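DNA mimic protein DMP12 (Neisseria meningitidis MC58, PDB 3W1O) acts as a monomeric DNA mimic that binds the dimeric histone-like protein HU and partially keeps HU from binding DNA, probably as a regulator. Local coordinates at residues A[6-11]-A[37-42]. Sequence-based numbering, arbitrary orientation.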
loop_
_atom_site.group_PDB
_atom_site.type_symbol
_atom_site.label_atom_id
_atom_site.label_comp_id
_atom_site.label_asym_id
_atom_site.label_seq_id
_atom_site.Cartn_x
_atom_site.Cartn_y
_atom_site.Cartn_z
ATOM N N ASN A 6 3.920 3.217 12.259
ATOM C CA ASN A 6 3.587 2.037 11.434
ATOM C C ASN A 6 3.797 2.314 9.947
ATOM O O ASN A 6 3.709 3.447 9.514
ATOM C CB ASN A 6 2.138 1.621 11.663
ATOM C CG ASN A 6 1.924 0.977 13.007
ATOM O OD1 ASN A 6 2.665 0.087 13.398
ATOM N ND2 ASN A 6 0.885 1.401 13.699
ATOM N N LEU A 7 4.040 1.259 9.196
ATOM C CA LEU A 7 4.100 1.272 7.729
ATOM C C LEU A 7 2.753 1.676 7.178
ATOM O O LEU A 7 1.737 1.176 7.643
ATOM C CB LEU A 7 4.456 -0.134 7.221
ATOM C CG LEU A 7 4.221 -0.492 5.748
ATOM C CD1 LEU A 7 5.075 0.450 4.863
ATOM C CD2 LEU A 7 4.632 -1.946 5.618
ATOM N N LEU A 8 2.752 2.584 6.196
ATOM C CA LEU A 8 1.488 2.936 5.546
ATOM C C LEU A 8 1.546 2.577 4.088
ATOM O O LEU A 8 2.568 2.755 3.426
ATOM C CB LEU A 8 1.163 4.419 5.697
ATOM C CG LEU A 8 1.046 5.002 7.122
ATOM C CD1 LEU A 8 0.630 6.467 7.001
ATOM C CD2 LEU A 8 0.061 4.215 8.002
ATOM N N ILE A 9 0.429 2.079 3.579
ATOM C CA ILE A 9 0.257 1.997 2.117
ATOM C C ILE A 9 -0.989 2.818 1.887
ATOM O O ILE A 9 -2.027 2.519 2.492
ATOM C CB ILE A 9 0.032 0.559 1.694
ATOM C CG1 ILE A 9 1.320 -0.256 1.984
ATOM C CG2 ILE A 9 -0.452 0.499 0.205
ATOM C CD1 ILE A 9 1.260 -1.753 1.624
ATOM N N PHE A 10 -0.915 3.872 1.087
ATOM C CA PHE A 10 -2.082 4.713 0.968
ATOM C C PHE A 10 -2.136 5.522 -0.328
ATOM O O PHE A 10 -1.106 5.611 -1.057
ATOM C CB PHE A 10 -2.156 5.688 2.170
ATOM C CG PHE A 10 -1.180 6.854 2.094
ATOM C CD1 PHE A 10 -1.573 8.089 1.562
ATOM C CD2 PHE A 10 0.135 6.691 2.524
ATOM C CE1 PHE A 10 -0.619 9.169 1.437
ATOM C CE2 PHE A 10 1.056 7.752 2.418
ATOM C CZ PHE A 10 0.651 8.995 1.882
ATOM N N CYS A 11 -3.310 6.127 -0.561
ATOM C CA CYS A 11 -3.418 7.245 -1.508
ATOM C C CYS A 11 -4.262 8.292 -0.836
ATOM O O CYS A 11 -4.862 8.044 0.217
ATOM C CB CYS A 11 -3.978 6.772 -2.871
ATOM S SG CYS A 11 -5.677 6.177 -2.763
ATOM N N VAL A 37 -6.191 4.410 3.321
ATOM C CA VAL A 37 -4.962 4.288 4.090
ATOM C C VAL A 37 -4.950 2.915 4.709
ATOM O O VAL A 37 -5.935 2.509 5.384
ATOM C CB VAL A 37 -4.794 5.352 5.186
ATOM C CG1 VAL A 37 -3.565 4.999 6.077
ATOM C CG2 VAL A 37 -4.656 6.744 4.613
ATOM N N VAL A 38 -3.874 2.169 4.486
ATOM C CA VAL A 38 -3.713 0.930 5.231
ATOM C C VAL A 38 -2.542 1.135 6.211
ATOM O O VAL A 38 -1.437 1.412 5.793
ATOM C CB VAL A 38 -3.407 -0.258 4.318
ATOM C CG1 VAL A 38 -3.319 -1.545 5.144
ATOM C CG2 VAL A 38 -4.504 -0.410 3.242
ATOM N N GLU A 39 -2.793 0.953 7.504
ATOM C CA GLU A 39 -1.749 1.001 8.510
ATOM C C GLU A 39 -1.352 -0.432 8.801
ATOM O O GLU A 39 -2.222 -1.276 9.036
ATOM C CB GLU A 39 -2.358 1.635 9.774
ATOM C CG GLU A 39 -1.427 1.702 10.944
ATOM C CD GLU A 39 -2.143 2.230 12.173
ATOM O OE1 GLU A 39 -3.326 1.860 12.410
ATOM O OE2 GLU A 39 -1.495 3.005 12.884
ATOM N N ILE A 40 -0.051 -0.726 8.809
ATOM C CA ILE A 40 0.405 -2.096 8.907
ATOM C C ILE A 40 1.371 -2.194 10.068
ATOM O O ILE A 40 2.393 -1.534 10.056
ATOM C CB ILE A 40 1.088 -2.561 7.626
ATOM C CG1 ILE A 40 0.148 -2.315 6.454
ATOM C CG2 ILE A 40 1.424 -4.093 7.695
ATOM C CD1 ILE A 40 0.699 -2.774 5.063
ATOM N N THR A 41 1.082 -3.070 11.030
ATOM C CA THR A 41 1.912 -3.089 12.216
ATOM C C THR A 41 3.129 -3.986 12.012
ATOM O O THR A 41 3.175 -4.788 11.091
ATOM C CB THR A 41 1.111 -3.639 13.395
ATOM O OG1 THR A 41 0.758 -4.993 13.098
ATOM C CG2 THR A 41 -0.151 -2.808 13.582
ATOM N N GLU A 42 4.110 -3.875 12.907
ATOM C CA GLU A 42 5.219 -4.839 12.910
ATOM C C GLU A 42 4.743 -6.298 12.851
ATOM O O GLU A 42 5.323 -7.126 12.126
ATOM C CB GLU A 42 6.104 -4.638 14.157
ATOM C CG GLU A 42 6.797 -3.296 14.195
ATOM C CD GLU A 42 7.423 -2.974 15.569
ATOM O OE1 GLU A 42 7.411 -3.855 16.462
ATOM O OE2 GLU A 42 7.927 -1.835 15.729
HETATM O O HOH W 1 3.695 -1.816 14.998
#
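Ile-9 and Val-38 form a hydrogen-bonded antiparallel pair, with Val-38 N 2.7 Å from Ile-9 O and Ile-9 N 3.0 Å from Val-38 O. Two residues along, Ile-40 N donates to Leu-7 O, while the return bond from Leu-7 N to Ile-40 O is long and weak. Between these pairs, CA of Leu-8 makes a CA-H...O contact with Val-38 O.

The apolar side chains divide between the two faces of the sheet. On the face of Leu-7, Ile-9, Val-38 and Ile-40, CD1 of Ile-9 meets CD1 of Ile-40 at 3.6 Å, the two side chains crossing at a slant, and Leu-7 lies alongside Ile-40 pointing the same way. Ile-9 and Val-38 are packed here against helix 96-111. On that of Leu-8, Phe-10, Val-37 and Glu-39, CB of Phe-10 sits 3.7 Å from CG2 of Val-37; chi1 of 76° puts CG between the backbone N and the carbonyl carbon, and the ring leads away from strand 37-40, toward Ile-25 and Ala-28 of helix 21-30. Leu-8 reaches back instead, its CD2 lying 3.7 Å from CA of Glu-39.

Polar groups gather around Asn-6. Its ND2 donates to OE2 of Glu-39 (3.0 Å); OE2 lies close to the Asn-6 amide plane, while ND2 approaches from above the carboxylate plane, the two planes standing 84° apart. Glu-39 extends to this point with CG anti to its backbone N (chi1 177°). OD1 of Asn-6 accepts from a water, 2.7 Å away, that in turn accepts from Glu-42 N.

The contact thus joins edge strand 37-40 to inner strand 7-10 of the four-stranded antiparallel sheet: largely apolar on both faces, one against helix 96-111 and the other against helix 21-30, and polar at one end, where the Asn-6 amide binds the Glu-39 carboxylate directly and, through a water, the backbone N at the start of helix 42-51.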